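Local coordinates for protein glia-derived nexin (Homo sapiens, PDB 4DY0) that inhibits the serine proteases thrombin, trypsin and urokinase as a secreted serpin, binds heparin, and promotes neurite extension by inhibiting thrombin, at residues Pro288-Val291 and Met297-Ser300; Gln18-Ile23 and Asp30-Ser35; Asn166-Lys171 and Val370-Gln375; Ile39-Gly44 and Asp113-Glu118. All blocks are in the same frame, centred on the assembly; numbering follows the deposited sequence.

None of the four contacts has a hydrogen bond across it; three are apolar side-chain packing, and interaction 4 lays a ring on backbone. Five of the six pairs touch, all but 1 and 3, whose nearest atoms are about 10 Å apart. Interactions 2 and 3 lie on the neighbouring strands 32-34 and 369-376, and Met-373 CE touches Phe-20 CD2 at 3.3 Å. Pro-288 (interaction 1) packs on Val-19 and Ile-23 (interaction 2). Helix 36-47 links interaction 4 to the others: Ile-39 packs on Val-19 and Ile-34, Val-42 on Asn-166, and Leu-43 on Leu-289. In interaction 4 the Phe-115 side chain is about 11 Å from a bound heparin sugar; all four contacts lie away from the predicted reactive bond.

Interaction 1. Residues Pro288-Val291 and Met297-Ser300; sequences PLKV and MFDS
Leu-289, on the short helix 286-291, meets both Met-297 and Phe-298 of the 3-10 segment that follows in the chain. Its CB lies at the rim of the Phe-298 ring, near the ring plane, with CE2 4.1 Å away. One branch end goes further: CD1 is 4.0 Å from Met-297 CE and 4.1 Å from Phe-298 CZ, which places this methyl against the ring and the thioether tip together. Leucine and ring run roughly perpendicular to each other. With five residues between the segments, the chain folds back locally from the helix onto the 3-10 segment, set on the serpin body through Ile-320 of strand 319-328, which Leu-289, Met-297 and Phe-298 all touch. Next along the helix, Lys-290 uses its methylenes and not its charge: CG is 3.9 Å from Phe-298 CD2, and CE is 4.1 Å from Phe-298 CB. The chain stays extended beyond CG, which carries NZ past the ring to a long, weak ion pair with Glu-287. Met-297 also covers the Phe-298 ring from its own side of the contact, CG standing 3.8 Å above the ring centre; a chi1 of 74° and an extended chain then carry CE on to Leu-289.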
# COMPACT_ATOMS: atom_id res chain seq x y z
N PRO A 288 10.28 9.34 4.72
CA PRO A 288 10.01 8.29 5.69
C PRO A 288 11.11 7.23 5.70
O PRO A 288 11.49 6.74 6.76
CB PRO A 288 8.69 7.69 5.19
CG PRO A 288 8.03 8.81 4.47
CD PRO A 288 9.15 9.57 3.81
N LEU A 289 11.62 6.88 4.52
CA LEU A 289 12.70 5.89 4.46
C LEU A 289 13.96 6.38 5.18
O LEU A 289 14.63 5.60 5.86
CB LEU A 289 12.99 5.48 3.01
CG LEU A 289 11.89 4.63 2.36
CD1 LEU A 289 12.20 4.36 0.91
CD2 LEU A 289 11.68 3.32 3.12
N LYS A 290 14.28 7.66 5.03
CA LYS A 290 15.41 8.24 5.76
C LYS A 290 15.26 8.05 7.27
O LYS A 290 16.21 7.66 7.95
CB LYS A 290 15.54 9.73 5.46
CG LYS A 290 15.93 10.07 4.04
CD LYS A 290 16.16 11.58 3.92
CE LYS A 290 16.42 11.99 2.48
NZ LYS A 290 16.75 13.43 2.39
N VAL A 291 14.07 8.33 7.79
CA VAL A 291 13.81 8.19 9.22
C VAL A 291 14.09 6.77 9.69
O VAL A 291 14.50 6.55 10.83
CB VAL A 291 12.35 8.57 9.57
CG1 VAL A 291 12.02 8.18 11.01
CG2 VAL A 291 12.12 10.06 9.33
N MET A 297 21.32 6.24 -0.36
CA MET A 297 20.78 6.13 -1.71
C MET A 297 20.16 7.43 -2.23
O MET A 297 19.99 7.59 -3.44
CB MET A 297 19.77 4.99 -1.80
CG MET A 297 18.43 5.27 -1.15
SD MET A 297 17.39 3.80 -1.19
CE MET A 297 15.80 4.49 -0.75
N PHE A 298 19.82 8.34 -1.33
CA PHE A 298 19.20 9.60 -1.72
C PHE A 298 20.23 10.71 -1.84
O PHE A 298 19.92 11.80 -2.31
CB PHE A 298 18.12 10.01 -0.72
CG PHE A 298 17.01 9.01 -0.59
CD1 PHE A 298 16.17 8.75 -1.65
CD2 PHE A 298 16.81 8.34 0.60
CE1 PHE A 298 15.14 7.83 -1.54
CE2 PHE A 298 15.79 7.41 0.73
CZ PHE A 298 14.96 7.16 -0.34
N ASP A 299 21.46 10.44 -1.41
CA ASP A 299 22.50 11.46 -1.41
C ASP A 299 23.34 11.38 -2.67
O ASP A 299 23.80 10.30 -3.06
CB ASP A 299 23.37 11.34 -0.15
CG ASP A 299 24.41 12.43 -0.06
OD1 ASP A 299 25.43 12.37 -0.79
OD2 ASP A 299 24.22 13.35 0.76
N SER A 300 23.55 12.53 -3.29
CA SER A 300 24.27 12.61 -4.55
C SER A 300 25.68 12.02 -4.50
O SER A 300 26.13 11.38 -5.44
CB SER A 300 24.32 14.07 -5.01

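Interaction 2. Residues Gln18-Ile23 and Asp30-Ser35; sequences QVFNQI and DNIVIS
Helix 5-26 and the first strand of the serpin chain, 32-34, form a helix-on-strand layer in which Phe-20 and Ile-23 rest on Ile-32 and Ile-34. The two axes run almost antiparallel, at 164°, and approach to 9.4 Å, a spacing bridged mainly by side chains. Ile-32 and Ile-34 both point toward the helix, while Val-33 between them points away, as strand alternation requires. Phe-20 turns the rim of its ring to the strand: in the ring plane lie Ile-34 CG1, 4.0 Å from CD1, and the carbonyl Ile-32 O, 3.8 Å from CE1. Its chi1 of 174° sets CG opposite the backbone N and swings the ring across to these partners. One turn on, Ile-23 divides its two branches between the isoleucines. CG2 lies 3.7 Å from Ile-32 CD1, whereas the longer arm, extended at chi2 165°, meets Ile-34 tip to tip, CD1 to CD1 at 3.8 Å. Outside the pair, strand 32-34 is hydrogen-bonded to strand 369-376, whose Met-373 and Gln-375 also touch Phe-20; Pro-288 of helix 286-291 packs on Ile-23, and Val-33 faces Ala-279 and Ala-281 of strand 266-284.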
# COMPACT_ATOMS: atom_id res chain seq x y z
N GLN A 18 5.29 0.64 9.04
CA GLN A 18 6.04 1.65 9.78
C GLN A 18 6.11 2.95 8.99
O GLN A 18 6.02 4.04 9.56
CB GLN A 18 7.45 1.15 10.10
CG GLN A 18 7.50 0.19 11.28
CD GLN A 18 8.89 -0.37 11.50
OE1 GLN A 18 9.05 -1.57 11.73
NE2 GLN A 18 9.90 0.48 11.44
N VAL A 19 6.28 2.83 7.68
CA VAL A 19 6.28 3.99 6.81
C VAL A 19 4.91 4.67 6.88
O VAL A 19 4.82 5.88 7.08
CB VAL A 19 6.63 3.63 5.36
CG1 VAL A 19 6.37 4.80 4.43
CG2 VAL A 19 8.09 3.17 5.27
N PHE A 20 3.85 3.89 6.72
CA PHE A 20 2.50 4.43 6.84
C PHE A 20 2.33 5.21 8.14
O PHE A 20 1.78 6.31 8.16
CB PHE A 20 1.45 3.32 6.76
CG PHE A 20 0.04 3.78 7.02
CD1 PHE A 20 -0.74 4.28 5.99
CD2 PHE A 20 -0.50 3.72 8.30
CE1 PHE A 20 -2.03 4.71 6.23
CE2 PHE A 20 -1.80 4.15 8.54
CZ PHE A 20 -2.56 4.64 7.51
N ASN A 21 2.82 4.63 9.24
CA ASN A 21 2.68 5.24 10.56
C ASN A 21 3.39 6.58 10.65
O ASN A 21 2.98 7.47 11.40
CB ASN A 21 3.20 4.30 11.65
CG ASN A 21 2.32 3.08 11.82
OD1 ASN A 21 1.15 3.09 11.44
ND2 ASN A 21 2.88 2.02 12.39
N GLN A 22 4.45 6.73 9.88
CA GLN A 22 5.17 7.99 9.84
C GLN A 22 4.35 9.04 9.12
O GLN A 22 4.10 10.13 9.64
CB GLN A 22 6.48 7.82 9.10
CG GLN A 22 7.58 7.23 9.93
CD GLN A 22 8.91 7.45 9.27
OE1 GLN A 22 9.68 6.51 9.06
NE2 GLN A 22 9.19 8.69 8.90
N ILE A 23 3.93 8.70 7.90
CA ILE A 23 3.20 9.64 7.06
C ILE A 23 1.95 10.12 7.77
O ILE A 23 1.68 11.32 7.85
CB ILE A 23 2.82 8.99 5.72
CG1 ILE A 23 4.08 8.52 4.99
CG2 ILE A 23 2.02 9.98 4.87
CD1 ILE A 23 3.81 7.56 3.84
N ASP A 30 -5.26 13.94 6.45
CA ASP A 30 -5.31 13.65 5.02
C ASP A 30 -5.72 12.22 4.72
O ASP A 30 -5.64 11.34 5.57
CB ASP A 30 -3.95 13.92 4.37
CG ASP A 30 -3.59 15.39 4.37
OD1 ASP A 30 -4.47 16.23 4.65
OD2 ASP A 30 -2.41 15.70 4.08
N ASN A 31 -6.15 11.99 3.49
CA ASN A 31 -6.36 10.65 3.00
C ASN A 31 -5.01 10.06 2.62
O ASN A 31 -4.34 10.56 1.73
CB ASN A 31 -7.32 10.65 1.82
CG ASN A 31 -8.73 11.01 2.22
OD1 ASN A 31 -9.11 10.93 3.39
ND2 ASN A 31 -9.53 11.42 1.24
N ILE A 32 -4.61 9.01 3.32
CA ILE A 32 -3.33 8.38 3.05
C ILE A 32 -3.56 6.92 2.68
O ILE A 32 -4.13 6.16 3.46
CB ILE A 32 -2.39 8.46 4.26
CG1 ILE A 32 -2.14 9.92 4.65
CG2 ILE A 32 -1.08 7.76 3.97
CD1 ILE A 32 -1.38 10.71 3.59
N VAL A 33 -3.15 6.55 1.47
CA VAL A 33 -3.29 5.17 1.01
C VAL A 33 -1.96 4.65 0.51
O VAL A 33 -1.45 5.09 -0.52
CB VAL A 33 -4.36 5.05 -0.08
CG1 VAL A 33 -4.62 3.58 -0.40
CG2 VAL A 33 -5.64 5.73 0.36
N ILE A 34 -1.42 3.70 1.25
CA ILE A 34 -0.10 3.14 1.00
C ILE A 34 -0.23 1.65 0.71
O ILE A 34 -1.23 1.02 1.08
CB ILE A 34 0.77 3.30 2.26
CG1 ILE A 34 1.09 4.77 2.52
CG2 ILE A 34 2.04 2.47 2.16
CD1 ILE A 34 1.85 5.43 1.41
N SER A 35 0.78 1.09 0.06
CA SER A 35 0.87 -0.36 -0.08
C SER A 35 2.09 -0.85 0.67
O SER A 35 3.21 -0.78 0.16
CB SER A 35 0.96 -0.77 -1.54
OG SER A 35 1.17 -2.17 -1.64

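Interaction 3. Residues Asn166-Lys171 and Val370-Gln375; sequences NAVYFK and VLFMGQ
Aromatic-aliphatic packing carries this contact, with Phe-372 of strand 369-376 driving the far end of its ring into strand 162-170. CE1 and CZ do the touching. Val-168 CG1 comes within 3.6 Å of Phe-372 CE1 and 3.7 Å of CZ, so the methyl sits astride that one ring bond. Phe-170 brings its CB to the same bond, 3.7 Å from Phe-372 CE1. Both approaches are oblique to the ring plane. Two residues apart on the strand, Val-168 and Phe-170 have their CB atoms on the same side, and the Phe-372 tip lodges against both. Between them the backbone comes to the rim of the ring, Tyr-169 C being 4.3 Å from Phe-372 CZ near the ring plane, while the tyrosine side chain starts in the other direction. The phenyl group of Phe-170 leads off at chi1 178°, away from Phe-372, and makes an edge-to-face contact with Tyr-227.

Backbone geometry supplies the second kind of evidence. The strands cross at 88°, their axes 8.6 Å apart, a layered crossing and not a pairing within one sheet. In the serpin fold these strands belong to beta sheets A and B, respectively. Leu-371 and Phe-372 both face Ile-362, forming a classic beta bulge, and Phe-372 also packs on Ile-362, Ala-324 and Ile-326.

Chemically, the two segments meet solely through carbon atoms, without hydrogen bonds or charges between them. Between these segments the contact rests on van der Waals packing and buried apolar surface, so its fit is probably one of shape, one ring tip set against a methyl and a methylene.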
# COMPACT_ATOMS: atom_id res chain seq x y z
N ASN A 166 6.09 2.52 -7.93
CA ASN A 166 5.24 1.40 -7.54
C ASN A 166 3.77 1.81 -7.58
O ASN A 166 3.36 2.71 -6.84
CB ASN A 166 5.59 0.91 -6.14
CG ASN A 166 4.62 -0.14 -5.64
OD1 ASN A 166 4.09 -0.04 -4.53
ND2 ASN A 166 4.38 -1.16 -6.45
N ALA A 167 2.99 1.16 -8.43
CA ALA A 167 1.57 1.48 -8.57
C ALA A 167 0.72 0.25 -8.33
O ALA A 167 0.96 -0.81 -8.90
CB ALA A 167 1.29 2.05 -9.94
N VAL A 168 -0.29 0.39 -7.47
CA VAL A 168 -1.17 -0.72 -7.13
C VAL A 168 -2.65 -0.35 -7.30
O VAL A 168 -3.09 0.69 -6.81
CB VAL A 168 -0.94 -1.22 -5.69
CG1 VAL A 168 -1.71 -2.51 -5.44
CG2 VAL A 168 0.54 -1.42 -5.42
N TYR A 169 -3.40 -1.19 -8.00
CA TYR A 169 -4.84 -0.98 -8.17
C TYR A 169 -5.61 -2.23 -7.80
O TYR A 169 -5.14 -3.34 -8.01
CB TYR A 169 -5.19 -0.58 -9.61
CG TYR A 169 -6.69 -0.56 -9.84
CD1 TYR A 169 -7.44 0.57 -9.55
CD2 TYR A 169 -7.35 -1.68 -10.32
CE1 TYR A 169 -8.81 0.59 -9.74
CE2 TYR A 169 -8.73 -1.67 -10.52
CZ TYR A 169 -9.45 -0.53 -10.23
OH TYR A 169 -10.81 -0.51 -10.41
N PHE A 170 -6.81 -2.05 -7.25
CA PHE A 170 -7.63 -3.18 -6.86
C PHE A 170 -9.11 -2.79 -6.73
O PHE A 170 -9.44 -1.65 -6.38
CB PHE A 170 -7.11 -3.77 -5.54
CG PHE A 170 -7.93 -4.92 -5.02
CD1 PHE A 170 -7.77 -6.20 -5.53
CD2 PHE A 170 -8.85 -4.72 -4.01
CE1 PHE A 170 -8.52 -7.26 -5.04
CE2 PHE A 170 -9.61 -5.78 -3.52
CZ PHE A 170 -9.44 -7.05 -4.03
N LYS A 171 -9.99 -3.74 -7.04
CA LYS A 171 -11.42 -3.57 -6.79
C LYS A 171 -12.03 -4.87 -6.28
O LYS A 171 -12.58 -4.92 -5.18
CB LYS A 171 -12.15 -3.08 -8.03
CG LYS A 171 -13.62 -2.81 -7.77
CD LYS A 171 -14.40 -2.57 -9.05
CE LYS A 171 -15.87 -2.31 -8.74
NZ LYS A 171 -16.64 -1.94 -9.95
N VAL A 370 0.25 -7.47 3.37
CA VAL A 370 -0.65 -6.33 3.48
C VAL A 370 -0.54 -5.49 2.22
O VAL A 370 0.39 -4.70 2.08
CB VAL A 370 -0.33 -5.46 4.71
CG1 VAL A 370 -1.36 -4.35 4.87
CG2 VAL A 370 -0.28 -6.33 5.97
N LEU A 371 -1.48 -5.68 1.30
CA LEU A 371 -1.43 -5.03 -0.00
C LEU A 371 -1.79 -3.55 0.07
O LEU A 371 -1.23 -2.73 -0.65
CB LEU A 371 -2.36 -5.76 -0.98
CG LEU A 371 -2.23 -7.29 -0.95
CD1 LEU A 371 -3.22 -7.94 -1.90
CD2 LEU A 371 -0.81 -7.72 -1.26
N PHE A 372 -2.73 -3.22 0.95
CA PHE A 372 -3.16 -1.84 1.13
C PHE A 372 -3.26 -1.49 2.60
O PHE A 372 -3.66 -2.32 3.42
CB PHE A 372 -4.55 -1.61 0.53
CG PHE A 372 -4.58 -1.48 -0.96
CD1 PHE A 372 -4.51 -2.60 -1.78
CD2 PHE A 372 -4.72 -0.24 -1.55
CE1 PHE A 372 -4.55 -2.48 -3.16
CE2 PHE A 372 -4.76 -0.11 -2.93
CZ PHE A 372 -4.68 -1.23 -3.74
N MET A 373 -2.91 -0.26 2.92
CA MET A 373 -3.19 0.31 4.23
C MET A 373 -3.59 1.76 4.01
O MET A 373 -2.89 2.52 3.34
CB MET A 373 -1.97 0.21 5.13
CG MET A 373 -2.23 0.67 6.56
SD MET A 373 -0.84 0.31 7.64
CE MET A 373 -1.54 0.71 9.25
N GLY A 374 -4.72 2.16 4.58
CA GLY A 374 -5.23 3.50 4.33
C GLY A 374 -5.86 4.18 5.52
O GLY A 374 -6.49 3.54 6.38
N GLN A 375 -5.70 5.49 5.59
CA GLN A 375 -6.46 6.28 6.53
C GLN A 375 -7.37 7.18 5.72
O GLN A 375 -6.91 7.99 4.92
CB GLN A 375 -5.54 7.07 7.48
CG GLN A 375 -5.56 8.56 7.27
CD GLN A 375 -4.87 9.31 8.40
OE1 GLN A 375 -4.89 8.87 9.55
NE2 GLN A 375 -4.26 10.44 8.07

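Interaction 4. Residues Ile39-Gly44 and Asp113-Glu118; sequences IASVLG and DVFQCE
Phe-115 of helix 105-115 pushes its ring onto the backbone of helix 36-47 between Ser-41 and Gly-44, and the residue before it supports the ring from behind. That residue, Val-114, has CG1 3.5 Å above the ring centre, on the face opposite the one that meets Ser-41. Over the other face of Phe-115 stands Ser-41 O, 3.8 Å from the plane and offset toward the rim, so the ring is sandwiched between a methyl and a carbonyl oxygen. Ser-41 CB joins at 3.9 Å from Phe-115 CD1, while its OG is hydrogen-bonded to His-37 O. The CE2-CZ end of the ring reaches Gly-44 obliquely: CZ is 3.5 Å from Gly-44 CA, and CE2 is 3.4 Å from Gly-44 C, contacts that bring the ring directly against the backbone of Gly-44, which has no side chain in between. After Phe-115 the chain turns sharply, Gln-116 having positive phi (44°), and leads on toward the strand that contains Glu-118. Asn-77 of helix 70-81 touches both Ser-41 and Phe-115. Close approach at a glycine, an aromatic ring lying on the helix backbone and on Ser-41 CB, here joins helix 36-47 to the turn before a strand of the serpin's central beta sheet.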
# COMPACT_ATOMS: atom_id res chain seq x y z
N ILE A 39 6.02 -1.33 -0.68
CA ILE A 39 7.19 -0.68 -0.11
C ILE A 39 8.31 -1.71 0.05
O ILE A 39 9.46 -1.45 -0.31
CB ILE A 39 6.85 -0.01 1.23
CG1 ILE A 39 5.92 1.19 0.99
CG2 ILE A 39 8.11 0.43 1.95
CD1 ILE A 39 5.65 2.03 2.23
N ALA A 40 7.95 -2.88 0.57
CA ALA A 40 8.91 -3.97 0.72
C ALA A 40 9.55 -4.35 -0.62
O ALA A 40 10.77 -4.48 -0.73
CB ALA A 40 8.23 -5.19 1.34
N SER A 41 8.72 -4.52 -1.65
CA SER A 41 9.23 -4.85 -2.98
C SER A 41 10.16 -3.77 -3.52
O SER A 41 11.24 -4.06 -4.05
CB SER A 41 8.06 -5.08 -3.94
OG SER A 41 7.18 -6.06 -3.43
N VAL A 42 9.67 -2.50 -3.43
CA VAL A 42 10.48 -1.38 -3.89
C VAL A 42 11.87 -1.36 -3.24
O VAL A 42 12.86 -1.05 -3.90
CB VAL A 42 9.75 -0.04 -3.64
CG1 VAL A 42 10.74 1.10 -3.55
CG2 VAL A 42 8.72 0.19 -4.74
N LEU A 43 12.03 -1.73 -1.91
CA LEU A 43 13.32 -1.79 -1.23
C LEU A 43 14.14 -2.96 -1.76
O LEU A 43 15.36 -2.86 -1.91
CB LEU A 43 13.14 -1.87 0.29
CG LEU A 43 12.55 -0.64 1.01
CD1 LEU A 43 12.33 -0.93 2.49
CD2 LEU A 43 13.43 0.59 0.83
N GLY A 44 13.48 -4.08 -2.04
CA GLY A 44 14.15 -5.23 -2.64
C GLY A 44 14.72 -4.89 -4.01
O GLY A 44 15.89 -5.18 -4.31
N ASP A 113 12.47 -10.94 -12.77
CA ASP A 113 12.15 -12.25 -12.22
C ASP A 113 11.50 -12.17 -10.84
O ASP A 113 10.42 -12.72 -10.63
CB ASP A 113 13.42 -13.10 -12.16
CG ASP A 113 13.15 -14.53 -11.72
OD1 ASP A 113 13.88 -15.02 -10.83
OD2 ASP A 113 12.21 -15.16 -12.26
N VAL A 114 12.15 -11.49 -9.91
CA VAL A 114 11.72 -11.49 -8.51
C VAL A 114 10.58 -10.51 -8.19
O VAL A 114 9.69 -10.83 -7.41
CB VAL A 114 12.89 -11.23 -7.56
CG1 VAL A 114 12.40 -11.09 -6.12
CG2 VAL A 114 13.93 -12.33 -7.67
N PHE A 115 10.63 -9.32 -8.78
CA PHE A 115 9.70 -8.25 -8.40
C PHE A 115 8.79 -7.79 -9.53
O PHE A 115 8.08 -6.79 -9.39
CB PHE A 115 10.47 -7.04 -7.84
CG PHE A 115 11.30 -7.35 -6.62
CD1 PHE A 115 10.69 -7.61 -5.41
CD2 PHE A 115 12.68 -7.38 -6.70
CE1 PHE A 115 11.44 -7.90 -4.28
CE2 PHE A 115 13.44 -7.67 -5.57
CZ PHE A 115 12.82 -7.93 -4.37
N GLN A 116 8.79 -8.52 -10.64
CA GLN A 116 8.05 -8.11 -11.83
C GLN A 116 8.27 -6.62 -12.05
O GLN A 116 7.33 -5.87 -12.30
CB GLN A 116 6.55 -8.42 -11.69
CG GLN A 116 6.24 -9.84 -11.26
CD GLN A 116 6.57 -10.09 -9.79
OE1 GLN A 116 6.94 -11.20 -9.41
NE2 GLN A 116 6.44 -9.06 -8.97
N CYS A 117 9.53 -6.21 -11.93
CA CYS A 117 9.90 -4.82 -12.06
C CYS A 117 10.62 -4.59 -13.38
O CYS A 117 11.55 -5.32 -13.73
CB CYS A 117 10.82 -4.41 -10.91
SG CYS A 117 11.41 -2.70 -10.98
N GLU A 118 10.18 -3.58 -14.12
CA GLU A 118 10.80 -3.25 -15.38
C GLU A 118 11.81 -2.14 -15.18
O GLU A 118 11.51 -1.12 -14.56
CB GLU A 118 9.74 -2.82 -16.40
CG GLU A 118 8.64 -3.83 -16.61
CD GLU A 118 8.09 -3.81 -18.02
OE1 GLU A 118 7.19 -4.61 -18.33
OE2 GLU A 118 8.58 -2.98 -18.82